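Local structure of group 3 allergen SMIPP-S Yv6023A04 (Sarcoptes scabiei type hominis, 3H7O) at residues A[108-120]-A[213-225]. The protein is an inactivated paralogue of a chymotrypsin-like serine protease from the scabies mite, so it probably lacks the peptide-cleaving activity generally assigned to its family. The protein carries 3 engineered substitutions. Numbering follows the deposited sequence.
Sequences PAKLPDIEFRPKT and KVGSYVSWIQDII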
loop_
_atom_site.group_PDB
_atom_site.type_symbol
_atom_site.label_atom_id
_atom_site.label_comp_id
_atom_site.label_asym_id
_atom_site.label_seq_id
_atom_site.Cartn_x
_atom_site.Cartn_y
_atom_site.Cartn_z
ATOM N N PRO A 108 12.500 6.444 3.151
ATOM C CA PRO A 108 11.874 6.122 1.875
ATOM C C PRO A 108 12.239 4.718 1.396
ATOM O O PRO A 108 13.335 4.229 1.680
ATOM C CB PRO A 108 12.451 7.174 0.917
ATOM C CG PRO A 108 13.088 8.209 1.791
ATOM C CD PRO A 108 13.534 7.482 3.004
ATOM N N ALA A 109 11.314 4.079 0.687
ATOM C CA ALA A 109 11.592 2.812 0.022
ATOM C C ALA A 109 12.352 3.087 -1.274
ATOM O O ALA A 109 12.232 4.169 -1.857
ATOM C CB ALA A 109 10.296 2.061 -0.267
ATOM N N LYS A 110 13.140 2.117 -1.716
ATOM C CA LYS A 110 13.833 2.231 -2.996
ATOM C C LYS A 110 12.909 1.776 -4.121
ATOM O O LYS A 110 12.107 0.862 -3.946
ATOM C CB LYS A 110 15.128 1.415 -2.990
ATOM C CG LYS A 110 16.247 2.028 -2.154
ATOM N N LEU A 111 13.019 2.430 -5.271
ATOM C CA LEU A 111 12.203 2.081 -6.431
ATOM C C LEU A 111 12.849 0.986 -7.275
ATOM O O LEU A 111 14.073 0.942 -7.402
ATOM C CB LEU A 111 11.918 3.322 -7.281
ATOM C CG LEU A 111 10.875 4.297 -6.726
ATOM C CD1 LEU A 111 10.890 5.600 -7.513
ATOM C CD2 LEU A 111 9.474 3.677 -6.722
ATOM N N PRO A 112 12.025 0.097 -7.864
ATOM C CA PRO A 112 12.558 -0.990 -8.674
ATOM C C PRO A 112 12.967 -0.499 -10.058
ATOM O O PRO A 112 12.677 0.646 -10.417
ATOM C CB PRO A 112 11.365 -1.940 -8.789
ATOM C CG PRO A 112 10.182 -1.036 -8.783
ATOM C CD PRO A 112 10.549 0.125 -7.884
ATOM N N ASP A 113 13.644 -1.361 -10.814
ATOM C CA ASP A 113 13.915 -1.119 -12.227
ATOM C C ASP A 113 12.602 -1.053 -13.008
ATOM O O ASP A 113 11.592 -1.629 -12.590
ATOM C CB ASP A 113 14.783 -2.241 -12.803
ATOM C CG ASP A 113 16.230 -2.177 -12.333
ATOM O OD1 ASP A 113 16.628 -1.169 -11.709
ATOM O OD2 ASP A 113 16.973 -3.147 -12.597
ATOM N N ILE A 114 12.625 -0.346 -14.136
ATOM C CA ILE A 114 11.505 -0.330 -15.076
ATOM C C ILE A 114 11.025 -1.755 -15.348
ATOM O O ILE A 114 11.826 -2.643 -15.653
ATOM C CB ILE A 114 11.897 0.354 -16.419
ATOM C CG1 ILE A 114 12.217 1.846 -16.213
ATOM C CG2 ILE A 114 10.816 0.140 -17.495
ATOM C CD1 ILE A 114 10.996 2.766 -16.102
ATOM N N GLU A 115 9.718 -1.958 -15.202
ATOM C CA GLU A 115 9.056 -3.233 -15.509
ATOM C C GLU A 115 9.515 -4.421 -14.656
ATOM O O GLU A 115 9.350 -5.576 -15.058
ATOM C CB GLU A 115 9.158 -3.568 -17.012
ATOM C CG GLU A 115 8.345 -2.650 -17.935
ATOM C CD GLU A 115 6.857 -2.587 -17.584
ATOM O OE1 GLU A 115 6.285 -3.609 -17.146
ATOM O OE2 GLU A 115 6.257 -1.506 -17.757
ATOM N N PHE A 116 10.066 -4.145 -13.475
ATOM C CA PHE A 116 10.514 -5.224 -12.601
ATOM C C PHE A 116 9.353 -6.106 -12.141
ATOM O O PHE A 116 8.340 -5.614 -11.652
ATOM C CB PHE A 116 11.288 -4.703 -11.387
ATOM C CG PHE A 116 11.742 -5.796 -10.459
ATOM C CD1 PHE A 116 12.893 -6.527 -10.742
ATOM C CD2 PHE A 116 11.002 -6.119 -9.320
ATOM C CE1 PHE A 116 13.315 -7.549 -9.899
ATOM C CE2 PHE A 116 11.414 -7.145 -8.474
ATOM C CZ PHE A 116 12.576 -7.859 -8.764
ATOM N N ARG A 117 9.529 -7.412 -12.304
ATOM C CA ARG A 117 8.560 -8.400 -11.857
ATOM C C ARG A 117 9.239 -9.318 -10.842
ATOM O O ARG A 117 10.228 -9.976 -11.176
ATOM C CB ARG A 117 8.047 -9.208 -13.058
ATOM C CG ARG A 117 7.128 -10.366 -12.705
ATOM C CD ARG A 117 6.598 -11.079 -13.947
ATOM N NE ARG A 117 7.658 -11.664 -14.768
ATOM C CZ ARG A 117 8.231 -12.848 -14.548
ATOM N NH1 ARG A 117 7.863 -13.601 -13.517
ATOM N NH2 ARG A 117 9.185 -13.278 -15.361
ATOM N N PRO A 118 8.724 -9.358 -9.594
ATOM C CA PRO A 118 9.298 -10.280 -8.616
ATOM C C PRO A 118 9.165 -11.717 -9.110
ATOM O O PRO A 118 8.109 -12.101 -9.625
ATOM C CB PRO A 118 8.450 -10.042 -7.357
ATOM C CG PRO A 118 7.199 -9.409 -7.840
ATOM C CD PRO A 118 7.598 -8.591 -9.032
ATOM N N LYS A 119 10.241 -12.490 -8.989
ATOM C CA LYS A 119 10.269 -13.852 -9.517
ATOM C C LYS A 119 9.210 -14.726 -8.850
ATOM O O LYS A 119 8.954 -14.599 -7.647
ATOM C CB LYS A 119 11.662 -14.467 -9.348
ATOM N N THR A 120 8.580 -15.588 -9.644
ATOM C CA THR A 120 7.610 -16.552 -9.133
ATOM C C THR A 120 8.319 -17.540 -8.206
ATOM O O THR A 120 9.336 -18.131 -8.574
ATOM C CB THR A 120 6.892 -17.288 -10.288
ATOM O OG1 THR A 120 6.246 -16.325 -11.130
ATOM C CG2 THR A 120 5.847 -18.268 -9.762
ATOM N N LYS A 213 1.976 -3.837 -9.692
ATOM C CA LYS A 213 3.397 -3.972 -9.964
ATOM C C LYS A 213 4.041 -2.590 -10.098
ATOM O O LYS A 213 3.815 -1.880 -11.078
ATOM C CB LYS A 213 3.583 -4.811 -11.232
ATOM C CG LYS A 213 5.015 -5.179 -11.579
ATOM C CD LYS A 213 5.074 -6.400 -12.501
ATOM C CE LYS A 213 4.150 -6.272 -13.712
ATOM N NZ LYS A 213 4.704 -6.977 -14.908
ATOM N N VAL A 214 4.835 -2.212 -9.098
ATOM C CA VAL A 214 5.451 -0.878 -9.050
ATOM C C VAL A 214 6.346 -0.630 -10.274
ATOM O O VAL A 214 6.366 0.476 -10.821
ATOM C CB VAL A 214 6.206 -0.632 -7.708
ATOM C CG1 VAL A 214 6.951 0.700 -7.727
ATOM C CG2 VAL A 214 5.231 -0.647 -6.540
ATOM N N GLY A 215 7.047 -1.671 -10.719
ATOM C CA GLY A 215 7.903 -1.594 -11.910
ATOM C C GLY A 215 7.199 -1.069 -13.153
ATOM O O GLY A 215 7.820 -0.416 -13.993
ATOM N N SER A 216 5.900 -1.346 -13.262
ATOM C CA SER A 216 5.099 -0.898 -14.405
ATOM C C SER A 216 4.811 0.603 -14.399
ATOM O O SER A 216 4.478 1.173 -15.440
ATOM C CB SER A 216 3.784 -1.667 -14.465
ATOM O OG SER A 216 4.019 -3.056 -14.583
ATOM N N TYR A 217 4.941 1.232 -13.232
ATOM C CA TYR A 217 4.605 2.649 -13.059
ATOM C C TYR A 217 5.793 3.510 -12.641
ATOM O O TYR A 217 5.632 4.707 -12.393
ATOM C CB TYR A 217 3.478 2.809 -12.030
ATOM C CG TYR A 217 2.204 2.088 -12.410
ATOM C CD1 TYR A 217 1.217 2.726 -13.163
ATOM C CD2 TYR A 217 1.988 0.764 -12.021
ATOM C CE1 TYR A 217 0.049 2.065 -13.516
ATOM C CE2 TYR A 217 0.824 0.091 -12.373
ATOM C CZ TYR A 217 -0.141 0.748 -13.117
ATOM O OH TYR A 217 -1.295 0.084 -13.466
ATOM N N VAL A 218 6.979 2.911 -12.575
ATOM C CA VAL A 218 8.132 3.599 -11.995
ATOM C C VAL A 218 8.596 4.806 -12.828
ATOM O O VAL A 218 9.124 5.769 -12.276
ATOM C CB VAL A 218 9.283 2.613 -11.622
ATOM C CG1 VAL A 218 10.123 2.260 -12.821
ATOM C CG2 VAL A 218 10.147 3.194 -10.510
ATOM N N SER A 219 8.365 4.760 -14.141
ATOM C CA SER A 219 8.634 5.905 -15.012
ATOM C C SER A 219 7.727 7.087 -14.650
ATOM O O SER A 219 8.189 8.227 -14.536
ATOM C CB SER A 219 8.448 5.514 -16.480
ATOM O OG SER A 219 8.724 6.608 -17.330
ATOM N N TRP A 220 6.442 6.794 -14.462
ATOM C CA TRP A 220 5.450 7.785 -14.058
ATOM C C TRP A 220 5.728 8.308 -12.644
ATOM O O TRP A 220 5.639 9.513 -12.399
ATOM C CB TRP A 220 4.039 7.186 -14.165
ATOM C CG TRP A 220 2.958 7.979 -13.480
ATOM C CD1 TRP A 220 2.465 9.197 -13.859
ATOM C CD2 TRP A 220 2.233 7.601 -12.301
ATOM N NE1 TRP A 220 1.481 9.603 -12.986
ATOM C CE2 TRP A 220 1.317 8.642 -12.022
ATOM C CE3 TRP A 220 2.265 6.484 -11.455
ATOM C CZ2 TRP A 220 0.443 8.601 -10.930
ATOM C CZ3 TRP A 220 1.395 6.441 -10.366
ATOM C CH2 TRP A 220 0.496 7.496 -10.117
ATOM N N ILE A 221 6.075 7.401 -11.729
ATOM C CA ILE A 221 6.431 7.761 -10.348
ATOM C C ILE A 221 7.640 8.704 -10.311
ATOM O O ILE A 221 7.616 9.725 -9.618
ATOM C CB ILE A 221 6.682 6.500 -9.471
ATOM C CG1 ILE A 221 5.378 5.723 -9.263
ATOM C CG2 ILE A 221 7.286 6.879 -8.113
ATOM C CD1 ILE A 221 5.573 4.292 -8.791
ATOM N N GLN A 222 8.683 8.365 -11.067
ATOM C CA GLN A 222 9.889 9.199 -11.161
ATOM C C GLN A 222 9.582 10.606 -11.675
ATOM O O GLN A 222 10.155 11.580 -11.186
ATOM C CB GLN A 222 10.953 8.540 -12.043
ATOM C CG GLN A 222 11.722 7.410 -11.372
ATOM C CD GLN A 222 12.584 6.614 -12.346
ATOM O OE1 GLN A 222 12.518 6.803 -13.565
ATOM N NE2 GLN A 222 13.398 5.713 -11.808
ATOM N N ASP A 223 8.675 10.700 -12.646
ATOM C CA ASP A 223 8.213 11.991 -13.174
ATOM C C ASP A 223 7.538 12.860 -12.114
ATOM O O ASP A 223 7.723 14.076 -12.090
ATOM C CB ASP A 223 7.264 11.785 -14.360
ATOM C CG ASP A 223 7.988 11.381 -15.632
ATOM O OD1 ASP A 223 9.219 11.580 -15.720
ATOM O OD2 ASP A 223 7.318 10.864 -16.552
ATOM N N ILE A 224 6.751 12.233 -11.246
ATOM C CA ILE A 224 6.082 12.950 -10.159
ATOM C C ILE A 224 7.069 13.320 -9.044
ATOM O O ILE A 224 7.059 14.450 -8.562
ATOM C CB ILE A 224 4.877 12.148 -9.588
ATOM C CG1 ILE A 224 3.900 11.727 -10.703
ATOM C CG2 ILE A 224 4.162 12.927 -8.478
ATOM C CD1 ILE A 224 3.315 12.860 -11.538
ATOM N N ILE A 225 7.921 12.370 -8.653
ATOM C CA ILE A 225 8.921 12.582 -7.591
ATOM C C ILE A 225 9.829 13.781 -7.873
ATOM O O ILE A 225 10.161 14.541 -6.960
ATOM C CB ILE A 225 9.785 11.308 -7.335
ATOM C CG1 ILE A 225 9.012 10.296 -6.491
ATOM C CG2 ILE A 225 11.115 11.658 -6.645
ATOM C CD1 ILE A 225 9.773 9.003 -6.233
HETATM O O HOH W 1 7.778 -4.009 -9.374
#
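K213, at the end of strand 209-213, lays its aliphatic chain beside the F116 carbonyl, with K213 CG 3.4 Å from F116 O. Its ammonium, NZ, stops 4.3 Å from E115 OE1, beyond a salt bridge. V214 turns CG1 to the proline ring of P112, meeting P112 CD at 3.6 Å. G215 brings its bare CA close against the backbone of the type II turn D113-F116. Its carbonyl O accepts E115 N at 2.7 Å, from a donor 58° out of the carbonyl plane, while one water accepts a hydrogen bond from G215 N and donates one to F116 O. At S216 the hydroxyl OG gives E115 OE1 a weak bond of 3.5 Å; the bend of the glutamate chain at chi2 (-56°) helps bring OE1 there. V218, at the start of the helix, divides its methyls: CG1 presses on I114 CD1 at a tight 3.4 Å, and CG2 lies 3.7 Å from L111 CB. Farther along, I221 CG2 and I225 CD1 both meet L111 CD1, the I225 methyl tip to tip at 3.8 Å. The linker between the two barrels of this chymotrypsin-type fold touches one side of the C-terminal helix from V218 to I225, while I221 also touches strand 91-95 of the first barrel. Together these contacts suggest a join held mainly by apolar fit, with one direct backbone bond and a water bridge at the turn, and charge probably contributing little.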